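Local structure of uncharacterized protein (Nostoc punctiforme, 2R3S) at residues L29-A34 against M58-L63; D171-H176 against P239-H244; F270-N275 against T325-V330. The protein is a putative O-methyltransferase that probably transfers a methyl group from S-adenosylmethionine to a hydroxyl of a substrate not yet identified. All coordinates share one frame; numbering follows the deposited sequence.

Interaction 1. Residues L29-A34 against M58-L63; sequences LNVFTA and MLCDYL
Val-31 and Leu-59 meet methyl to methyl, the two side chains crossing at a slant with CG2 of Val-31 4.1 Å from CD2 of Leu-59. Both side chains leave their backbones toward the opposite segment, so branch ends do the touching and the main chains stay well apart, with 8.6 Å between CA of Val-31 and CA of Cys-60. The valine is turned with CG1 anti to its backbone N (chi1 176°), which spreads its two methyls over two neighbours: CG2 takes the leucine, while CG1 lies 4.2 Å from SG of Cys-60. Leu-59 has its CG anti to N as well, and its CD2 also receives CD1 of Leu-29 at 4.4 Å. One helical turn further on, CD1 of Leu-63 comes within 4.4 Å of CZ of Phe-32, approaching the ring obliquely. No hydrogen bond crosses; the contact is loose and wholly apolar, and most of the side chains taking part are buried. Just before the short helix 31-35, Asn-30 ends the preceding helix 17-28 in a Schellman motif with positive phi, a sharp turn that separates Leu-29 from Val-31 while both still face helix 53-65. Phe-32 reaches back to Ile-23 and Ala-26 of helix 17-28, and Met-69 of strand 69-72 touches Phe-32, Cys-60 and Leu-63. Beyond the chain, Leu-29 packs on Val-117 of the second subunit. Such a core of packed helices beside a small antiparallel sheet is characteristic of the winged-helix-like dimerisation domain of O-methyltransferases.

Interaction 2. Residues D171-H176 against P239-H244; sequences DISASH and PNFLHH. With EDO (1,2-ethanediol), chain E.
Ser-173 pushes its short side chain against the ring of Phe-241. Its CB lies 3.3 Å from CD1 of that ring, and beyond it OG comes to 3.1 Å from the same CD1, approaching obliquely. A chi1 of 64° places OG between the backbone N and the carbonyl carbon, turned back to O of Ile-172 in a bond that at 2.5 Å is very short and doubtful in detail. OG also lies 2.6 Å from O1 of an ethanediol. Behind the serine, CG2 of Ile-172 rests against CD2 and CE2 of Phe-241, so both residues touch one ring, which also packs on Leu-253 of helix 247-260. The two segments take in the C-terminal ends of the adjacent parallel strands 168-172 and 233-239 and the loops after them, at the C-terminal edge of the parallel strands in a Rossmann-like methyltransferase sheet, where S-adenosylmethionine and substrate are bound in this family. The ethanediol, probably from the crystallisation liquor, lies between the two segments: its O1 is close to the carbonyl oxygens of both Ser-173 and Pro-239, and its O2 makes a weak bond to O of Asn-240. At the strand ends, CD of Pro-239 packs 3.3 Å from O of Ile-172. CG of the proline lies against OD1 of Asp-171, a buried oxygen with no polar partner in the model, whereas OD2 accepts from the backbone N of Gly-180. Further along, ND1 of His-244 donates to O of Phe-241 at 3.0 Å, from 33° outside the carbonyl plane, and CD2 of His-243 lies over the centre of the His-244 ring.

Interaction 3. Residues F270-N275 against T325-V330; sequences FDFIPN and TTQQQV
Phe-270 and Asp-271 run antiparallel to Gln-329 and Val-330, where strand 265-271 meets strand 329-334 in the seven-stranded mixed sheet of the Rossmann-like methyltransferase domain. Strand 329-334 runs against its two neighbours, 265-271 and 317-321, the single reversed strand of the class I methyltransferase order 3-2-1-4-5-7-6. Phe-270 and Val-330 form a non-hydrogen-bonded pair; Asp-271 and Gln-329 form the hydrogen-bonded one, with N of Gln-329 reaching O of Asp-271 at 2.9 Å and N of Asp-271 reaching O of Gln-329 at 3.1 Å. Past the bridges, Gln-328 lies between the rings of Phe-270 and Phe-272. Its CB packs off-centre over the Phe-270 ring, at 4.1 Å from the centroid, and its CG lies over a face of the Phe-272 ring. Extended beyond CG, the chain lays its amide almost flat on Phe-272, the planes 11° apart and NE2 above the ring centre. That amide is held by a bond from NE2 to OD1 of Asn-240, while the Phe-272 ring stacks on Phe-287 of helix 282-294. The Gln-327 amide stands nearly perpendicular to the Phe-272 ring and brings NE2 to its edge, 3.8 Å from CE1. Beside Phe-270, CG2 of Val-330 touches the ring edge at CD1. Gln-329 slides past Ile-273 in the opposite direction, its CB 3.6 Å from CD1 of Ile-273. A bend at chi2 (80°) brings its amide to the backbone of Ile-273, where OE1 accepts the N-H of that residue at 2.6 Å from its N, with an N-H...O angle of 169°.

How the interactions relate
Along the chain the three contacts follow in series. Interaction 1 lies in the N-terminal dimerisation domain, its centre about 35 Å from that of interaction 2 and about 32 Å from that of interaction 3, with no touch. Interactions 2 and 3, centres about 14 Å apart, share the seven-stranded sheet: 168-172, 233-239, 265-271 and 329-334 are consecutive strands across it. They join directly, since N of Asn-240 bonds to O of Phe-270 and ND1 of His-243 probably to OD1 of Asp-271. The loop after strand 233-239 thus borders the probable cofactor site and is tied to strand 265-271, while the N-terminal domain, as its family name implies, probably takes part in pairing the subunits.

Interaction 1. Residues L29-A34 against M58-L63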
loop_
_atom_site.group_PDB
_atom_site.type_symbol
_atom_site.label_atom_id
_atom_site.label_comp_id
_atom_site.label_asym_id
_atom_site.label_seq_id
_atom_site.Cartn_x
_atom_site.Cartn_y
_atom_site.Cartn_z
ATOM N N LEU A 29 0.466 -6.128 17.402
ATOM C CA LEU A 29 1.386 -6.808 18.310
ATOM C C LEU A 29 1.928 -5.896 19.405
ATOM O O LEU A 29 2.683 -6.337 20.248
ATOM C CB LEU A 29 2.542 -7.426 17.522
ATOM C CG LEU A 29 2.173 -8.596 16.614
ATOM C CD1 LEU A 29 3.393 -9.041 15.803
ATOM C CD2 LEU A 29 1.622 -9.731 17.440
ATOM N N ASN A 30 1.528 -4.631 19.403
ATOM C CA ASN A 30 1.977 -3.658 20.392
ATOM C C ASN A 30 3.482 -3.380 20.358
ATOM O O ASN A 30 4.069 -2.987 21.360
ATOM C CB ASN A 30 1.541 -4.070 21.794
ATOM C CG ASN A 30 0.129 -3.642 22.117
ATOM O OD1 ASN A 30 -0.618 -3.191 21.248
ATOM N ND2 ASN A 30 -0.247 -3.790 23.389
ATOM N N VAL A 31 4.098 -3.514 19.191
ATOM C CA VAL A 31 5.541 -3.395 19.111
ATOM C C VAL A 31 6.014 -2.050 19.663
ATOM O O VAL A 31 6.983 -1.987 20.409
ATOM C CB VAL A 31 6.059 -3.563 17.677
ATOM C CG1 VAL A 31 7.541 -3.329 17.656
ATOM C CG2 VAL A 31 5.694 -4.963 17.107
ATOM N N PHE A 32 5.342 -0.974 19.282
ATOM C CA PHE A 32 5.784 0.386 19.668
ATOM C C PHE A 32 5.656 0.647 21.168
ATOM O O PHE A 32 6.463 1.357 21.736
ATOM C CB PHE A 32 4.967 1.432 18.916
ATOM C CG PHE A 32 4.947 1.227 17.450
ATOM C CD1 PHE A 32 6.074 1.496 16.687
ATOM C CD2 PHE A 32 3.810 0.737 16.816
ATOM C CE1 PHE A 32 6.061 1.296 15.294
ATOM C CE2 PHE A 32 3.789 0.550 15.426
ATOM C CZ PHE A 32 4.911 0.839 14.675
ATOM N N THR A 33 4.605 0.094 21.779
ATOM C CA THR A 33 4.374 0.153 23.228
ATOM C C THR A 33 5.458 -0.583 24.009
ATOM O O THR A 33 5.839 -0.151 25.102
ATOM C CB THR A 33 2.983 -0.426 23.565
ATOM O OG1 THR A 33 1.983 0.331 22.857
ATOM C CG2 THR A 33 2.691 -0.380 25.072
ATOM N N ALA A 34 5.948 -1.684 23.443
ATOM C CA ALA A 34 7.042 -2.468 24.043
ATOM C C ALA A 34 8.410 -1.773 23.976
ATOM O O ALA A 34 9.240 -1.918 24.897
ATOM C CB ALA A 34 7.109 -3.864 23.390
HETATM N N MSE A 58 12.551 -9.413 11.407
HETATM C CA MSE A 58 12.203 -9.083 10.020
HETATM C C MSE A 58 11.199 -7.931 9.964
HETATM O O MSE A 58 11.368 -7.001 9.171
HETATM C CB MSE A 58 11.700 -10.333 9.313
HETATM C CG MSE A 58 12.805 -11.362 9.202
HETATM SE SE MSE A 58 12.241 -13.209 9.084
HETATM C CE MSE A 58 12.669 -13.504 7.181
ATOM N N LEU A 59 10.168 -7.969 10.828
ATOM C CA LEU A 59 9.238 -6.827 10.957
ATOM C C LEU A 59 9.941 -5.509 11.347
ATOM O O LEU A 59 9.700 -4.468 10.744
ATOM C CB LEU A 59 8.087 -7.150 11.949
ATOM C CG LEU A 59 6.971 -6.094 12.121
ATOM C CD1 LEU A 59 6.234 -5.824 10.792
ATOM C CD2 LEU A 59 6.003 -6.497 13.271
ATOM N N CYS A 60 10.775 -5.544 12.377
ATOM C CA CYS A 60 11.404 -4.318 12.888
ATOM C C CYS A 60 12.423 -3.734 11.919
ATOM O O CYS A 60 12.477 -2.531 11.768
ATOM C CB CYS A 60 12.053 -4.565 14.246
ATOM S SG CYS A 60 10.827 -4.827 15.588
ATOM N N ASP A 61 13.220 -4.571 11.254
ATOM C CA ASP A 61 14.127 -4.066 10.200
ATOM C C ASP A 61 13.328 -3.343 9.114
ATOM O O ASP A 61 13.711 -2.269 8.674
ATOM C CB ASP A 61 14.931 -5.185 9.556
ATOM C CG ASP A 61 16.011 -5.723 10.449
ATOM O OD1 ASP A 61 16.466 -5.008 11.360
ATOM O OD2 ASP A 61 16.428 -6.879 10.212
ATOM N N TYR A 62 12.194 -3.913 8.727
ATOM C CA TYR A 62 11.313 -3.288 7.745
ATOM C C TYR A 62 10.741 -1.978 8.270
ATOM O O TYR A 62 10.716 -0.982 7.560
ATOM C CB TYR A 62 10.188 -4.262 7.366
ATOM C CG TYR A 62 9.324 -3.833 6.200
ATOM C CD1 TYR A 62 8.191 -3.062 6.399
ATOM C CD2 TYR A 62 9.647 -4.193 4.902
ATOM C CE1 TYR A 62 7.397 -2.673 5.329
ATOM C CE2 TYR A 62 8.864 -3.807 3.829
ATOM C CZ TYR A 62 7.750 -3.044 4.049
ATOM O OH TYR A 62 6.965 -2.687 2.997
ATOM N N LEU A 63 10.304 -1.965 9.528
ATOM C CA LEU A 63 9.832 -0.721 10.147
ATOM C C LEU A 63 10.923 0.372 10.227
ATOM O O LEU A 63 10.613 1.529 10.198
ATOM C CB LEU A 63 9.222 -1.008 11.531
ATOM C CG LEU A 63 7.917 -1.833 11.504
ATOM C CD1 LEU A 63 7.530 -2.188 12.945
ATOM C CD2 LEU A 63 6.700 -1.183 10.745
#

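Interaction 2. Residues D171-H176 against P239-H244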
loop_
_atom_site.group_PDB
_atom_site.type_symbol
_atom_site.label_atom_id
_atom_site.label_comp_id
_atom_site.label_asym_id
_atom_site.label_seq_id
_atom_site.Cartn_x
_atom_site.Cartn_y
_atom_site.Cartn_z
ATOM N N ASP A 171 -26.579 18.207 14.616
ATOM C CA ASP A 171 -25.323 17.579 14.178
ATOM C C ASP A 171 -25.649 16.391 13.292
ATOM O O ASP A 171 -25.962 15.326 13.799
ATOM C CB ASP A 171 -24.487 17.154 15.387
ATOM C CG ASP A 171 -23.014 16.872 15.037
ATOM O OD1 ASP A 171 -22.682 16.824 13.829
ATOM O OD2 ASP A 171 -22.197 16.673 15.980
ATOM N N ILE A 172 -25.565 16.585 11.966
ATOM C CA ILE A 172 -25.983 15.583 10.988
ATOM C C ILE A 172 -24.835 14.625 10.620
ATOM O O ILE A 172 -23.763 15.058 10.190
ATOM C CB ILE A 172 -26.547 16.248 9.689
ATOM C CG1 ILE A 172 -27.804 17.061 10.003
ATOM C CG2 ILE A 172 -26.849 15.196 8.610
ATOM C CD1 ILE A 172 -28.288 17.901 8.850
ATOM N N SER A 173 -25.121 13.323 10.714
ATOM C CA SER A 173 -24.136 12.243 10.837
ATOM C C SER A 173 -23.173 12.546 11.979
ATOM O O SER A 173 -21.959 12.588 11.813
ATOM C CB SER A 173 -23.411 11.935 9.526
ATOM O OG SER A 173 -22.658 13.045 9.114
ATOM N N ALA A 174 -23.766 12.722 13.153
ATOM C CA ALA A 174 -23.066 12.995 14.390
ATOM C C ALA A 174 -21.908 12.010 14.690
ATOM O O ALA A 174 -20.906 12.393 15.282
ATOM C CB ALA A 174 -24.081 13.027 15.529
ATOM N N SER A 175 -22.024 10.756 14.258
ATOM C CA SER A 175 -20.934 9.795 14.425
ATOM C C SER A 175 -20.554 9.699 15.909
ATOM O O SER A 175 -21.419 9.452 16.743
ATOM C CB SER A 175 -19.762 10.166 13.488
ATOM O OG SER A 175 -18.647 9.326 13.670
ATOM N N HIS A 176 -19.272 9.859 16.235
ATOM C CA HIS A 176 -18.786 9.989 17.620
ATOM C C HIS A 176 -19.412 11.120 18.442
ATOM O O HIS A 176 -19.243 11.177 19.676
ATOM C CB HIS A 176 -17.266 10.194 17.603
ATOM C CG HIS A 176 -16.817 11.130 16.533
ATOM N ND1 HIS A 176 -16.916 12.496 16.660
ATOM C CD2 HIS A 176 -16.344 10.901 15.286
ATOM C CE1 HIS A 176 -16.512 13.072 15.545
ATOM N NE2 HIS A 176 -16.173 12.124 14.688
ATOM N N PRO A 239 -20.301 17.283 9.609
ATOM C CA PRO A 239 -18.932 16.794 9.621
ATOM C C PRO A 239 -18.787 15.519 8.797
ATOM O O PRO A 239 -19.476 14.560 9.056
ATOM C CB PRO A 239 -18.669 16.528 11.102
ATOM C CG PRO A 239 -19.997 16.645 11.803
ATOM C CD PRO A 239 -21.044 16.827 10.793
ATOM N N ASN A 240 -17.907 15.532 7.806
ATOM C CA ASN A 240 -17.585 14.353 6.990
ATOM C C ASN A 240 -18.816 13.555 6.505
ATOM O O ASN A 240 -18.826 12.297 6.520
ATOM C CB ASN A 240 -16.574 13.428 7.713
ATOM C CG ASN A 240 -15.164 13.993 7.738
ATOM O OD1 ASN A 240 -14.581 14.279 6.692
ATOM N ND2 ASN A 240 -14.601 14.137 8.940
ATOM N N PHE A 241 -19.827 14.286 6.027
ATOM C CA PHE A 241 -21.045 13.670 5.497
ATOM C C PHE A 241 -21.227 13.862 4.017
ATOM O O PHE A 241 -21.531 12.923 3.306
ATOM C CB PHE A 241 -22.288 14.234 6.201
ATOM C CG PHE A 241 -23.533 13.364 6.037
ATOM C CD1 PHE A 241 -23.484 11.990 6.273
ATOM C CD2 PHE A 241 -24.749 13.921 5.675
ATOM C CE1 PHE A 241 -24.613 11.195 6.133
ATOM C CE2 PHE A 241 -25.886 13.116 5.539
ATOM C CZ PHE A 241 -25.806 11.762 5.765
ATOM N N LEU A 242 -21.067 15.084 3.539
ATOM C CA LEU A 242 -21.555 15.399 2.190
ATOM C C LEU A 242 -20.801 14.677 1.095
ATOM O O LEU A 242 -21.385 14.353 0.076
ATOM C CB LEU A 242 -21.546 16.912 1.923
ATOM C CG LEU A 242 -22.620 17.765 2.620
ATOM C CD1 LEU A 242 -22.440 19.190 2.105
ATOM C CD2 LEU A 242 -24.067 17.242 2.375
ATOM N N HIS A 243 -19.510 14.409 1.311
ATOM C CA HIS A 243 -18.676 13.691 0.321
ATOM C C HIS A 243 -19.145 12.314 -0.143
ATOM O O HIS A 243 -18.700 11.830 -1.193
ATOM C CB HIS A 243 -17.206 13.590 0.794
ATOM C CG HIS A 243 -16.993 12.964 2.147
ATOM N ND1 HIS A 243 -16.245 13.584 3.128
ATOM C CD2 HIS A 243 -17.357 11.760 2.655
ATOM C CE1 HIS A 243 -16.162 12.790 4.184
ATOM N NE2 HIS A 243 -16.835 11.680 3.924
ATOM N N HIS A 244 -20.024 11.673 0.625
ATOM C CA HIS A 244 -20.619 10.364 0.260
ATOM C C HIS A 244 -21.669 10.377 -0.855
ATOM O O HIS A 244 -21.963 9.341 -1.442
ATOM C CB HIS A 244 -21.279 9.755 1.495
ATOM C CG HIS A 244 -20.318 9.459 2.597
ATOM N ND1 HIS A 244 -20.301 10.172 3.774
ATOM C CD2 HIS A 244 -19.311 8.550 2.687
ATOM C CE1 HIS A 244 -19.334 9.702 4.548
ATOM N NE2 HIS A 244 -18.715 8.725 3.910
HETATM C C1 EDO E . -18.971 11.950 10.403
HETATM O O1 EDO E . -20.298 12.513 10.091
HETATM C C2 EDO E . -18.785 10.438 10.187
HETATM O O2 EDO E . -18.394 10.014 8.869
#

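Interaction 3. Residues F270-N275 against T325-V330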
loop_
_atom_site.group_PDB
_atom_site.type_symbol
_atom_site.label_atom_id
_atom_site.label_comp_id
_atom_site.label_asym_id
_atom_site.label_seq_id
_atom_site.Cartn_x
_atom_site.Cartn_y
_atom_site.Cartn_z
ATOM N N PHE A 270 -17.666 20.435 7.505
ATOM C CA PHE A 270 -16.298 20.053 7.849
ATOM C C PHE A 270 -15.986 18.835 6.986
ATOM O O PHE A 270 -16.672 17.829 7.068
ATOM C CB PHE A 270 -16.161 19.762 9.342
ATOM C CG PHE A 270 -14.808 19.227 9.738
ATOM C CD1 PHE A 270 -13.735 20.078 9.910
ATOM C CD2 PHE A 270 -14.608 17.864 9.951
ATOM C CE1 PHE A 270 -12.473 19.572 10.277
ATOM C CE2 PHE A 270 -13.358 17.375 10.312
ATOM C CZ PHE A 270 -12.302 18.233 10.473
ATOM N N ASP A 271 -14.991 18.942 6.106
ATOM C CA ASP A 271 -14.836 17.942 5.058
ATOM C C ASP A 271 -13.469 18.079 4.386
ATOM O O ASP A 271 -12.694 18.948 4.748
ATOM C CB ASP A 271 -15.991 18.072 4.040
ATOM C CG ASP A 271 -16.509 16.717 3.526
ATOM O OD1 ASP A 271 -15.694 15.896 3.032
ATOM O OD2 ASP A 271 -17.749 16.491 3.599
ATOM N N PHE A 272 -13.180 17.173 3.454
ATOM C CA PHE A 272 -11.983 17.232 2.626
ATOM C C PHE A 272 -12.315 18.079 1.414
ATOM O O PHE A 272 -13.116 17.657 0.569
ATOM C CB PHE A 272 -11.585 15.835 2.123
ATOM C CG PHE A 272 -11.056 14.941 3.184
ATOM C CD1 PHE A 272 -9.781 15.117 3.676
ATOM C CD2 PHE A 272 -11.830 13.922 3.701
ATOM C CE1 PHE A 272 -9.285 14.281 4.672
ATOM C CE2 PHE A 272 -11.341 13.099 4.692
ATOM C CZ PHE A 272 -10.061 13.286 5.177
ATOM N N ILE A 273 -11.733 19.271 1.338
ATOM C CA ILE A 273 -12.044 20.184 0.238
ATOM C C ILE A 273 -10.762 20.448 -0.544
ATOM O O ILE A 273 -9.961 21.296 -0.173
ATOM C CB ILE A 273 -12.692 21.512 0.728
ATOM C CG1 ILE A 273 -13.870 21.221 1.678
ATOM C CG2 ILE A 273 -13.190 22.308 -0.468
ATOM C CD1 ILE A 273 -14.370 22.449 2.459
ATOM N N PRO A 274 -10.528 19.669 -1.592
ATOM C CA PRO A 274 -9.378 19.931 -2.440
ATOM C C PRO A 274 -9.434 21.272 -3.163
ATOM O O PRO A 274 -10.537 21.791 -3.445
ATOM C CB PRO A 274 -9.431 18.803 -3.465
ATOM C CG PRO A 274 -10.776 18.246 -3.373
ATOM C CD PRO A 274 -11.268 18.479 -2.012
ATOM N N ASN A 275 -8.247 21.798 -3.487
ATOM C CA ASN A 275 -8.137 22.936 -4.408
ATOM C C ASN A 275 -8.738 22.582 -5.747
ATOM O O ASN A 275 -8.962 21.404 -6.050
ATOM C CB ASN A 275 -6.684 23.377 -4.569
ATOM C CG ASN A 275 -6.069 23.826 -3.263
ATOM O OD1 ASN A 275 -6.748 24.421 -2.431
ATOM N ND2 ASN A 275 -4.806 23.478 -3.037
ATOM N N THR A 325 -4.370 25.008 10.801
ATOM C CA THR A 325 -3.977 24.198 11.955
ATOM C C THR A 325 -4.449 22.740 11.863
ATOM O O THR A 325 -3.926 21.889 12.576
ATOM C CB THR A 325 -4.513 24.794 13.274
ATOM O OG1 THR A 325 -5.889 25.153 13.102
ATOM C CG2 THR A 325 -3.705 26.030 13.701
ATOM N N THR A 326 -5.419 22.451 10.995
ATOM C CA THR A 326 -6.010 21.105 10.906
ATOM C C THR A 326 -6.084 20.561 9.462
ATOM O O THR A 326 -6.115 21.339 8.503
ATOM C CB THR A 326 -7.430 21.077 11.532
ATOM O OG1 THR A 326 -7.828 19.720 11.759
ATOM C CG2 THR A 326 -8.447 21.755 10.613
ATOM N N GLN A 327 -6.135 19.230 9.332
ATOM C CA GLN A 327 -6.042 18.533 8.029
ATOM C C GLN A 327 -7.193 18.838 7.066
ATOM O O GLN A 327 -6.989 18.939 5.857
ATOM C CB GLN A 327 -5.949 17.009 8.221
ATOM C CG GLN A 327 -6.162 16.186 6.925
ATOM C CD GLN A 327 -6.181 14.685 7.147
ATOM O OE1 GLN A 327 -6.560 14.202 8.212
ATOM N NE2 GLN A 327 -5.783 13.939 6.134
ATOM N N GLN A 328 -8.408 18.948 7.588
ATOM C CA GLN A 328 -9.577 19.159 6.730
ATOM C C GLN A 328 -9.992 20.633 6.737
ATOM O O GLN A 328 -9.403 21.448 7.449
ATOM C CB GLN A 328 -10.709 18.230 7.159
ATOM C CG GLN A 328 -10.252 16.784 7.399
ATOM C CD GLN A 328 -11.412 15.822 7.530
ATOM O OE1 GLN A 328 -11.461 15.005 8.447
ATOM N NE2 GLN A 328 -12.352 15.914 6.611
ATOM N N GLN A 329 -10.988 20.971 5.926
ATOM C CA GLN A 329 -11.350 22.371 5.666
ATOM C C GLN A 329 -12.803 22.626 6.090
ATOM O O GLN A 329 -13.589 21.669 6.176
ATOM C CB GLN A 329 -11.172 22.678 4.174
ATOM C CG GLN A 329 -9.725 22.595 3.647
ATOM C CD GLN A 329 -9.211 21.153 3.357
ATOM O OE1 GLN A 329 -9.966 20.236 3.005
ATOM N NE2 GLN A 329 -7.908 20.978 3.486
ATOM N N VAL A 330 -13.148 23.895 6.360
ATOM C CA VAL A 330 -14.529 24.288 6.753
ATOM C C VAL A 330 -15.205 25.250 5.739
ATOM O O VAL A 330 -14.557 26.131 5.201
ATOM C CB VAL A 330 -14.573 24.868 8.199
ATOM C CG1 VAL A 330 -15.858 25.602 8.443
ATOM C CG2 VAL A 330 -14.399 23.761 9.257
#